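Local atomic coordinates of putative SAM-dependent O-methyltranferase (PDB entry 4YMH), a protein that binds S-adenosylmethionine and its demethylated product S-adenosylhomocysteine, and probably transfers methyl groups to oxygen atoms of acceptor substrates in the manner of cation-dependent O-methyltransferases. Residues A[55-60]-A[76-81]; A[82-87]-A[118-123]; A[206-211]-A[219-224]. All blocks are in the same frame, centred on the assembly; numbering follows the deposited sequence.

Interaction 1 of 3, residues A[55-60]-A[76-81]; sequences SWMIFT and SGYSAL. With SAH (S-adenosyl-L-homocysteine), chain E.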
loop_
_atom_site.group_PDB
_atom_site.type_symbol
_atom_site.label_atom_id
_atom_site.label_comp_id
_atom_site.label_asym_id
_atom_site.label_seq_id
_atom_site.Cartn_x
_atom_site.Cartn_y
_atom_site.Cartn_z
ATOM N N SER A 55 8.325 1.733 9.300
ATOM C CA SER A 55 7.252 2.726 9.491
ATOM C C SER A 55 5.928 2.223 8.921
ATOM O O SER A 55 4.872 2.425 9.516
ATOM C CB SER A 55 7.635 4.053 8.854
ATOM O OG SER A 55 8.778 4.586 9.504
ATOM N N TRP A 56 5.991 1.555 7.775
ATOM C CA TRP A 56 4.785 1.005 7.144
ATOM C C TRP A 56 4.135 -0.082 8.006
ATOM O O TRP A 56 2.917 -0.125 8.158
ATOM C CB TRP A 56 5.135 0.454 5.758
ATOM C CG TRP A 56 4.106 -0.442 5.151
ATOM C CD1 TRP A 56 2.872 -0.085 4.686
ATOM C CD2 TRP A 56 4.238 -1.841 4.907
ATOM N NE1 TRP A 56 2.228 -1.180 4.164
ATOM C CE2 TRP A 56 3.042 -2.273 4.293
ATOM C CE3 TRP A 56 5.253 -2.777 5.140
ATOM C CZ2 TRP A 56 2.832 -3.594 3.918
ATOM C CZ3 TRP A 56 5.043 -4.091 4.767
ATOM C CH2 TRP A 56 3.842 -4.487 4.162
ATOM N N MET A 57 4.951 -0.964 8.574
ATOM C CA MET A 57 4.429 -2.021 9.420
ATOM C C MET A 57 3.761 -1.438 10.656
ATOM O O MET A 57 2.656 -1.849 11.020
ATOM C CB MET A 57 5.555 -2.998 9.816
ATOM C CG MET A 57 6.128 -3.757 8.629
ATOM S SD MET A 57 7.479 -4.846 9.121
ATOM C CE MET A 57 8.772 -3.707 9.438
ATOM N N ILE A 58 4.421 -0.472 11.297
ATOM C CA ILE A 58 3.858 0.128 12.500
ATOM C C ILE A 58 2.549 0.873 12.185
ATOM O O ILE A 58 1.559 0.746 12.912
ATOM C CB ILE A 58 4.867 1.083 13.169
ATOM C CG1 ILE A 58 6.082 0.272 13.666
ATOM C CG2 ILE A 58 4.207 1.827 14.321
ATOM C CD1 ILE A 58 7.165 1.106 14.299
ATOM N N PHE A 59 2.558 1.642 11.099
ATOM C CA PHE A 59 1.351 2.360 10.664
ATOM C C PHE A 59 0.206 1.387 10.417
ATOM O O PHE A 59 -0.918 1.576 10.903
ATOM C CB PHE A 59 1.634 3.178 9.397
ATOM C CG PHE A 59 0.471 4.058 8.948
ATOM C CD1 PHE A 59 -0.600 3.527 8.246
ATOM C CD2 PHE A 59 0.472 5.425 9.225
ATOM C CE1 PHE A 59 -1.661 4.342 7.832
ATOM C CE2 PHE A 59 -0.568 6.240 8.801
ATOM C CZ PHE A 59 -1.643 5.701 8.126
ATOM N N THR A 60 0.501 0.340 9.660
ATOM C CA THR A 60 -0.488 -0.666 9.301
ATOM C C THR A 60 -1.084 -1.339 10.538
ATOM O O THR A 60 -2.297 -1.550 10.619
ATOM C CB THR A 60 0.141 -1.722 8.370
ATOM O OG1 THR A 60 0.638 -1.061 7.199
ATOM C CG2 THR A 60 -0.874 -2.767 7.954
ATOM N N SER A 76 16.238 -11.456 12.389
ATOM C CA SER A 76 16.792 -10.906 13.637
ATOM C C SER A 76 15.732 -10.283 14.559
ATOM O O SER A 76 16.062 -9.755 15.621
ATOM C CB SER A 76 17.872 -9.866 13.337
ATOM O OG SER A 76 17.300 -8.591 13.079
ATOM N N GLY A 77 14.467 -10.364 14.165
ATOM C CA GLY A 77 13.375 -9.860 14.981
ATOM C C GLY A 77 12.893 -8.448 14.657
ATOM O O GLY A 77 12.007 -7.926 15.333
ATOM N N TYR A 78 13.472 -7.823 13.638
ATOM C CA TYR A 78 13.111 -6.445 13.274
ATOM C C TYR A 78 11.624 -6.257 12.982
ATOM O O TYR A 78 10.993 -5.336 13.525
ATOM C CB TYR A 78 13.928 -5.989 12.059
ATOM C CG TYR A 78 13.550 -4.620 11.515
ATOM C CD1 TYR A 78 13.812 -3.464 12.245
ATOM C CD2 TYR A 78 12.947 -4.486 10.264
ATOM C CE1 TYR A 78 13.474 -2.214 11.748
ATOM C CE2 TYR A 78 12.605 -3.233 9.760
ATOM C CZ TYR A 78 12.873 -2.103 10.509
ATOM O OH TYR A 78 12.545 -0.846 10.030
ATOM N N SER A 79 11.053 -7.111 12.133
ATOM C CA SER A 79 9.641 -6.931 11.789
ATOM C C SER A 79 8.747 -7.339 12.964
ATOM O O SER A 79 7.724 -6.707 13.196
ATOM C CB SER A 79 9.255 -7.686 10.503
ATOM O OG SER A 79 9.558 -9.065 10.557
ATOM N N ALA A 80 9.143 -8.356 13.733
ATOM C CA ALA A 80 8.403 -8.683 14.957
ATOM C C ALA A 80 8.359 -7.495 15.927
ATOM O O ALA A 80 7.319 -7.220 16.531
ATOM C CB ALA A 80 9.015 -9.909 15.654
ATOM N N LEU A 81 9.481 -6.791 16.080
ATOM C CA LEU A 81 9.508 -5.645 16.979
ATOM C C LEU A 81 8.714 -4.469 16.400
ATOM O O LEU A 81 8.136 -3.675 17.159
ATOM C CB LEU A 81 10.950 -5.224 17.288
ATOM C CG LEU A 81 11.722 -6.235 18.155
ATOM C CD1 LEU A 81 13.214 -5.897 18.217
ATOM C CD2 LEU A 81 11.128 -6.300 19.560
HETATM N N SAH E . 11.073 -10.586 8.520
HETATM C CA SAH E . 12.441 -10.185 8.692
HETATM C CB SAH E . 13.350 -10.832 7.650
HETATM C CG SAH E . 13.075 -12.288 7.290
HETATM S SD SAH E . 14.319 -12.912 6.222
HETATM C C SAH E . 12.587 -8.690 8.594
HETATM O O SAH E . 13.553 -8.149 9.076
HETATM O OXT SAH E . 11.725 -8.046 8.017
HETATM C "C5'" SAH E . 13.694 -14.534 6.058
HETATM C "C4'" SAH E . 13.869 -15.407 7.291
HETATM O "O4'" SAH E . 13.159 -16.619 7.111
HETATM C "C3'" SAH E . 15.304 -15.809 7.527
HETATM O "O3'" SAH E . 15.706 -15.492 8.839
HETATM C "C2'" SAH E . 15.321 -17.301 7.320
HETATM O "O2'" SAH E . 16.270 -17.962 8.094
HETATM C "C1'" SAH E . 13.896 -17.708 7.607
HETATM N N9 SAH E . 13.482 -18.938 6.917
HETATM C C8 SAH E . 13.818 -19.342 5.706
HETATM N N7 SAH E . 13.245 -20.497 5.417
HETATM C C5 SAH E . 12.521 -20.845 6.453
HETATM C C6 SAH E . 11.644 -21.958 6.807
HETATM N N6 SAH E . 11.470 -22.927 5.936
HETATM N N1 SAH E . 11.043 -21.957 7.994
HETATM C C2 SAH E . 11.233 -20.953 8.843
HETATM N N3 SAH E . 12.003 -19.910 8.596
HETATM C C4 SAH E . 12.662 -19.805 7.436
#
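Met57 meets Ser79 and Tyr78 because its chain leaves helix 51-64 with CG anti to the carbonyl carbon (chi1 -65°), runs straight through chi2 and then bends at chi3 (-73°), which lays the thioether against helix 78-86. Met57 SD lies 3.6 Å from Ser79 CB, while the terminal methyl turns to Tyr78, Met57 CE standing 3.9 Å from Tyr78 CE2 in an oblique approach to the ring. The Tyr78 hydroxyl is hydrogen-bonded to the carbonyl of Ser50. Ser79 is used on two sides. Its CB packs on the sulfur, whereas OG, placed between backbone N and carbonyl carbon, accepts a hydrogen bond from the amino nitrogen of S-adenosyl-L-homocysteine (Ser79 OG to SAH N, 3.0 Å) and is also hydrogen-bonded to Glu71. The ligand's carboxylate lies close by, its O atom at the edge of the Tyr78 ring. Met57 thus forms an apolar second shell behind a polar first-shell residue. Gly77 takes the N-cap position with a positive phi, and the turn and helix here, which follow the first strand (68-72) of the class I Rossmann-like methyltransferase fold, hold the amino-acid end of the cofactor.

Interaction 2 of 3, residues A[82-87]-A[118-123]; sequences AWYEGT and DRVKLI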
loop_
_atom_site.group_PDB
_atom_site.type_symbol
_atom_site.label_atom_id
_atom_site.label_comp_id
_atom_site.label_asym_id
_atom_site.label_seq_id
_atom_site.Cartn_x
_atom_site.Cartn_y
_atom_site.Cartn_z
ATOM N N ALA A 82 8.676 -4.356 15.070
ATOM C CA ALA A 82 7.803 -3.353 14.453
ATOM C C ALA A 82 6.333 -3.625 14.789
ATOM O O ALA A 82 5.610 -2.719 15.215
ATOM C CB ALA A 82 7.997 -3.307 12.935
ATOM N N TRP A 83 5.893 -4.870 14.601
ATOM C CA TRP A 83 4.518 -5.248 14.951
ATOM C C TRP A 83 4.227 -4.989 16.429
ATOM O O TRP A 83 3.148 -4.492 16.809
ATOM C CB TRP A 83 4.260 -6.733 14.631
ATOM C CG TRP A 83 4.464 -7.128 13.185
ATOM C CD1 TRP A 83 5.237 -8.157 12.721
ATOM C CD2 TRP A 83 3.887 -6.510 12.027
ATOM N NE1 TRP A 83 5.182 -8.211 11.351
ATOM C CE2 TRP A 83 4.361 -7.212 10.900
ATOM C CE3 TRP A 83 3.015 -5.430 11.833
ATOM C CZ2 TRP A 83 3.993 -6.868 9.595
ATOM C CZ3 TRP A 83 2.656 -5.090 10.544
ATOM C CH2 TRP A 83 3.142 -5.812 9.437
ATOM N N TYR A 84 5.200 -5.351 17.264
ATOM C CA TYR A 84 5.129 -5.112 18.702
ATOM C C TYR A 84 4.877 -3.631 18.989
ATOM O O TYR A 84 3.959 -3.274 19.748
ATOM C CB TYR A 84 6.425 -5.610 19.379
ATOM C CG TYR A 84 6.490 -5.376 20.881
ATOM C CD1 TYR A 84 5.892 -6.260 21.771
ATOM C CD2 TYR A 84 7.145 -4.271 21.401
ATOM C CE1 TYR A 84 5.942 -6.047 23.138
ATOM C CE2 TYR A 84 7.200 -4.043 22.776
ATOM C CZ TYR A 84 6.598 -4.937 23.639
ATOM O OH TYR A 84 6.654 -4.724 24.999
ATOM N N GLU A 85 5.660 -2.762 18.357
ATOM C CA GLU A 85 5.487 -1.324 18.566
ATOM C C GLU A 85 4.105 -0.863 18.100
ATOM O O GLU A 85 3.479 0.010 18.720
ATOM C CB GLU A 85 6.571 -0.526 17.826
ATOM C CG GLU A 85 7.971 -0.575 18.458
ATOM C CD GLU A 85 8.085 0.213 19.758
ATOM O OE1 GLU A 85 7.107 0.886 20.164
ATOM O OE2 GLU A 85 9.172 0.163 20.374
ATOM N N GLY A 86 3.632 -1.454 17.008
ATOM C CA GLY A 86 2.358 -1.041 16.442
ATOM C C GLY A 86 1.149 -1.548 17.203
ATOM O O GLY A 86 0.025 -1.131 16.925
ATOM N N THR A 87 1.370 -2.456 18.152
ATOM C CA THR A 87 0.261 -2.996 18.937
ATOM C C THR A 87 0.410 -2.830 20.459
ATOM O O THR A 87 -0.159 -3.606 21.232
ATOM C CB THR A 87 0.068 -4.486 18.629
ATOM O OG1 THR A 87 1.301 -5.182 18.855
ATOM C CG2 THR A 87 -0.384 -4.678 17.189
ATOM N N ASP A 118 5.248 -11.328 27.382
ATOM C CA ASP A 118 4.977 -12.684 26.982
ATOM C C ASP A 118 4.270 -12.690 25.651
ATOM O O ASP A 118 4.192 -13.695 25.007
ATOM C CB ASP A 118 4.048 -13.348 27.996
ATOM C CG ASP A 118 4.795 -13.932 29.182
ATOM O OD1 ASP A 118 4.414 -15.011 29.640
ATOM O OD2 ASP A 118 5.769 -13.320 29.651
ATOM N N ARG A 119 3.721 -11.559 25.250
ATOM C CA ARG A 119 2.913 -11.527 24.019
ATOM C C ARG A 119 3.664 -11.757 22.702
ATOM O O ARG A 119 3.028 -11.974 21.666
ATOM C CB ARG A 119 2.140 -10.204 23.926
ATOM C CG ARG A 119 2.941 -8.929 23.699
ATOM C CD ARG A 119 1.969 -7.723 23.821
ATOM N NE ARG A 119 2.580 -6.422 23.535
ATOM C CZ ARG A 119 2.561 -5.822 22.345
ATOM N NH1 ARG A 119 1.969 -6.402 21.316
ATOM N NH2 ARG A 119 3.138 -4.642 22.182
ATOM N N VAL A 120 4.995 -11.701 22.722
ATOM C CA VAL A 120 5.791 -12.073 21.548
ATOM C C VAL A 120 6.295 -13.498 21.712
ATOM O O VAL A 120 6.973 -13.802 22.666
ATOM C CB VAL A 120 6.985 -11.137 21.333
ATOM C CG1 VAL A 120 7.836 -11.621 20.176
ATOM C CG2 VAL A 120 6.502 -9.712 21.101
ATOM N N LYS A 121 5.947 -14.366 20.778
ATOM C CA LYS A 121 6.196 -15.788 20.904
ATOM C C LYS A 121 6.950 -16.285 19.675
ATOM O O LYS A 121 6.410 -16.278 18.576
ATOM C CB LYS A 121 4.873 -16.535 21.070
ATOM C CG LYS A 121 5.002 -18.022 21.353
ATOM C CD LYS A 121 3.624 -18.656 21.466
ATOM C CE LYS A 121 3.709 -20.128 21.834
ATOM N NZ LYS A 121 2.355 -20.733 21.978
ATOM N N LEU A 122 8.205 -16.687 19.863
ATOM C CA LEU A 122 8.996 -17.230 18.764
ATOM C C LEU A 122 8.910 -18.748 18.754
ATOM O O LEU A 122 9.184 -19.406 19.755
ATOM C CB LEU A 122 10.456 -16.790 18.866
ATOM C CG LEU A 122 11.430 -17.343 17.824
ATOM C CD1 LEU A 122 10.993 -16.988 16.419
ATOM C CD2 LEU A 122 12.830 -16.819 18.089
ATOM N N ILE A 123 8.511 -19.295 17.614
ATOM C CA ILE A 123 8.389 -20.729 17.458
ATOM C C ILE A 123 9.439 -21.227 16.475
ATOM O O ILE A 123 9.510 -20.787 15.310
ATOM C CB ILE A 123 6.971 -21.120 16.992
ATOM C CG1 ILE A 123 5.946 -20.644 18.033
ATOM C CG2 ILE A 123 6.871 -22.626 16.763
ATOM C CD1 ILE A 123 4.521 -20.978 17.699
#
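Arg119 reaches across to Tyr84 and Thr87 as an extended arm ending in a guanidinium hydrogen-bonded to Tyr84 O, Thr87 OG1 and the carbonyl of Ala92. From CB the chain turns to place CG between the backbone N and the carbonyl carbon (chi1 68°), and CG only brushes the rim of the Tyr84 ring. Beyond it the chain stays straight to Arg119 NE, which lies 3.4 Å from Tyr84 CE1. The guanidinium then lies over one face of the ring, near the CD1-CE1 rim, the planes 17° apart and Arg119 NH2 3.2 Å from Tyr84 CD1. At the tip, Arg119 NH2 donates to Tyr84 O (2.9 Å) and Arg119 NH1 to Thr87 OG1 (2.8 Å), both acceptors in the guanidinium plane. The Thr87 hydroxyl gives its hydrogen to Trp83 O, which leaves OG1 to accept from Arg119 NH1. Replacing Arg119 by a leucine would probably leave Tyr84 O and Thr87 OG1 without these donors and strip the ring face of its charged partner. Val120 CG2 adds an apolar touch, 3.6 Å from Tyr84 CD1. The arginine thereby ties the C-terminal end of helix 78-86 to the start of strand 120-124, beside strand 93-98, whose Ile94 touches both Thr87 and Arg119.

Interaction 3 of 3, residues A[206-211]-A[219-224]; sequences KFSAGL and VLLLPV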
loop_
_atom_site.group_PDB
_atom_site.type_symbol
_atom_site.label_atom_id
_atom_site.label_comp_id
_atom_site.label_asym_id
_atom_site.label_seq_id
_atom_site.Cartn_x
_atom_site.Cartn_y
_atom_site.Cartn_z
ATOM N N LYS A 206 5.212 -18.611 -10.014
ATOM C CA LYS A 206 4.237 -19.696 -9.852
ATOM C C LYS A 206 3.246 -19.419 -8.697
ATOM O O LYS A 206 2.045 -19.667 -8.818
ATOM C CB LYS A 206 4.958 -21.025 -9.619
ATOM C CG LYS A 206 5.698 -21.542 -10.848
ATOM C CD LYS A 206 6.219 -22.952 -10.615
ATOM C CE LYS A 206 6.850 -23.530 -11.879
ATOM N NZ LYS A 206 8.204 -22.966 -12.131
ATOM N N PHE A 207 3.779 -18.912 -7.588
ATOM C CA PHE A 207 2.986 -18.509 -6.422
ATOM C C PHE A 207 1.881 -17.527 -6.828
ATOM O O PHE A 207 0.675 -17.754 -6.579
ATOM C CB PHE A 207 3.906 -17.887 -5.371
ATOM C CG PHE A 207 3.183 -17.149 -4.255
ATOM C CD1 PHE A 207 2.375 -17.832 -3.360
ATOM C CD2 PHE A 207 3.346 -15.778 -4.093
ATOM C CE1 PHE A 207 1.721 -17.153 -2.312
ATOM C CE2 PHE A 207 2.691 -15.095 -3.061
ATOM C CZ PHE A 207 1.884 -15.793 -2.170
ATOM N N SER A 208 2.313 -16.456 -7.490
ATOM C CA SER A 208 1.415 -15.377 -7.904
ATOM C C SER A 208 0.329 -15.878 -8.839
ATOM O O SER A 208 -0.828 -15.505 -8.690
ATOM C CB SER A 208 2.196 -14.253 -8.586
ATOM O OG SER A 208 3.095 -13.649 -7.685
ATOM N N ALA A 209 0.696 -16.725 -9.799
ATOM C CA ALA A 209 -0.300 -17.263 -10.727
ATOM C C ALA A 209 -1.288 -18.177 -10.004
ATOM O O ALA A 209 -2.478 -18.197 -10.322
ATOM C CB ALA A 209 0.378 -18.013 -11.871
ATOM N N GLY A 210 -0.792 -18.927 -9.026
ATOM C CA GLY A 210 -1.642 -19.819 -8.259
ATOM C C GLY A 210 -2.690 -19.085 -7.433
ATOM O O GLY A 210 -3.815 -19.575 -7.272
ATOM N N LEU A 211 -2.322 -17.936 -6.881
ATOM C CA LEU A 211 -3.294 -17.154 -6.116
ATOM C C LEU A 211 -4.500 -16.775 -6.962
ATOM O O LEU A 211 -5.633 -16.730 -6.467
ATOM C CB LEU A 211 -2.660 -15.897 -5.550
ATOM C CG LEU A 211 -1.557 -16.091 -4.516
ATOM C CD1 LEU A 211 -1.089 -14.723 -4.026
ATOM C CD2 LEU A 211 -2.004 -16.990 -3.342
ATOM N N VAL A 219 -6.938 -10.837 -4.445
ATOM C CA VAL A 219 -5.502 -10.597 -4.481
ATOM C C VAL A 219 -5.153 -9.242 -5.075
ATOM O O VAL A 219 -5.732 -8.817 -6.090
ATOM C CB VAL A 219 -4.775 -11.687 -5.309
ATOM C CG1 VAL A 219 -3.263 -11.426 -5.346
ATOM C CG2 VAL A 219 -5.096 -13.083 -4.770
ATOM N N LEU A 220 -4.203 -8.562 -4.444
ATOM C CA LEU A 220 -3.642 -7.353 -5.033
ATOM C C LEU A 220 -2.141 -7.391 -4.909
ATOM O O LEU A 220 -1.611 -7.370 -3.794
ATOM C CB LEU A 220 -4.167 -6.093 -4.350
ATOM C CG LEU A 220 -3.495 -4.821 -4.859
ATOM C CD1 LEU A 220 -3.910 -4.599 -6.327
ATOM C CD2 LEU A 220 -3.888 -3.616 -3.996
ATOM N N LEU A 221 -1.462 -7.444 -6.047
ATOM C CA LEU A 221 -0.008 -7.394 -6.069
ATOM C C LEU A 221 0.404 -5.943 -6.198
ATOM O O LEU A 221 0.355 -5.357 -7.276
ATOM C CB LEU A 221 0.558 -8.251 -7.209
ATOM C CG LEU A 221 2.090 -8.276 -7.340
ATOM C CD1 LEU A 221 2.804 -8.372 -5.994
ATOM C CD2 LEU A 221 2.549 -9.420 -8.289
ATOM N N LEU A 222 0.763 -5.366 -5.055
ATOM C CA LEU A 222 1.111 -3.955 -4.918
ATOM C C LEU A 222 2.566 -3.671 -5.277
ATOM O O LEU A 222 3.493 -4.247 -4.664
ATOM C CB LEU A 222 0.827 -3.519 -3.482
ATOM C CG LEU A 222 0.479 -2.057 -3.227
ATOM C CD1 LEU A 222 -0.740 -1.679 -4.045
ATOM C CD2 LEU A 222 0.235 -1.839 -1.741
ATOM N N PRO A 223 2.786 -2.781 -6.267
ATOM C CA PRO A 223 4.156 -2.497 -6.711
ATOM C C PRO A 223 4.839 -1.494 -5.775
ATOM O O PRO A 223 5.162 -0.362 -6.169
ATOM C CB PRO A 223 3.962 -1.917 -8.115
ATOM C CG PRO A 223 2.629 -1.203 -8.016
ATOM C CD PRO A 223 1.780 -2.040 -7.059
ATOM N N VAL A 224 5.027 -1.923 -4.530
ATOM C CA VAL A 224 5.685 -1.105 -3.511
ATOM C C VAL A 224 6.808 -1.955 -2.891
ATOM O O VAL A 224 6.692 -3.170 -2.826
ATOM C CB VAL A 224 4.658 -0.619 -2.438
ATOM C CG1 VAL A 224 4.217 -1.770 -1.537
ATOM C CG2 VAL A 224 5.180 0.594 -1.629
#
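Leu211 on Val219 is plain apolar packing of a helix against a strand: the C-terminal part of helix 194-212 lies on strand 217-222, which is outermost in the mixed sheet within this chain, although Val219 makes backbone hydrogen bonds to the second subunit. Two residues on each segment take part. Leu211 CB sits 3.8 Å from Val219 CG2, and the leucine branch follows with a looser touch, Leu211 CD1 being 4.2 Å from Val219 CG1. The two side chains cross at about a right angle, and these pairs show the valine's methyls meeting different levels of the leucine, one near its base and one near its end. With Val219 CG1 anti to the backbone N (chi1 180°), CG2 is left beside that nitrogen, in position to meet the leucine's base. One turn back along the helix, Ser208 OG is a more distant neighbour, 4.3 Å from Leu221 CD2. Leu211 also packs on Thr229 and Ile231 of the adjoining strand 228-233. Ser24 of the second subunit is hydrogen-bonded to Leu221 N, and Tyr19 of that subunit packs on Ser208 and Leu221. With no hydrogen bond across the two segments, their association rests on van der Waals packing of buried aliphatic groups; polar groups pair otherwise, Ser208 OG with Leu204 O in its own helix, the strand backbone through Leu220 to Gln230 and Leu222 to Val228, and with the dimer partner.

In the fold
Interactions 1 and 2 are contiguous, their centres about 9 Å apart, because both draw on helix 78-86: its start faces the cofactor, its end meets strand 120-124. They touch directly, Met57 CE lying 3.6 Å from Ala82 CB, while Ile58 packs against Ala82 and Glu85. Only interaction 1 holds pocket residues; of the touching residues of interaction 2, Val120 has its side chain about 12 Å from the bound S-adenosyl-L-homocysteine. Interaction 3 lies across the chain's centre, its centre about 22 Å from that of interaction 1 and about 27 Å from that of interaction 2. Interactions 2 and 3 involve opposite outer strands of one sheet. Interactions 1 and 3 both touch the second subunit: Ser55 and Trp56 pack on its Leu220, in its copy of 219-224.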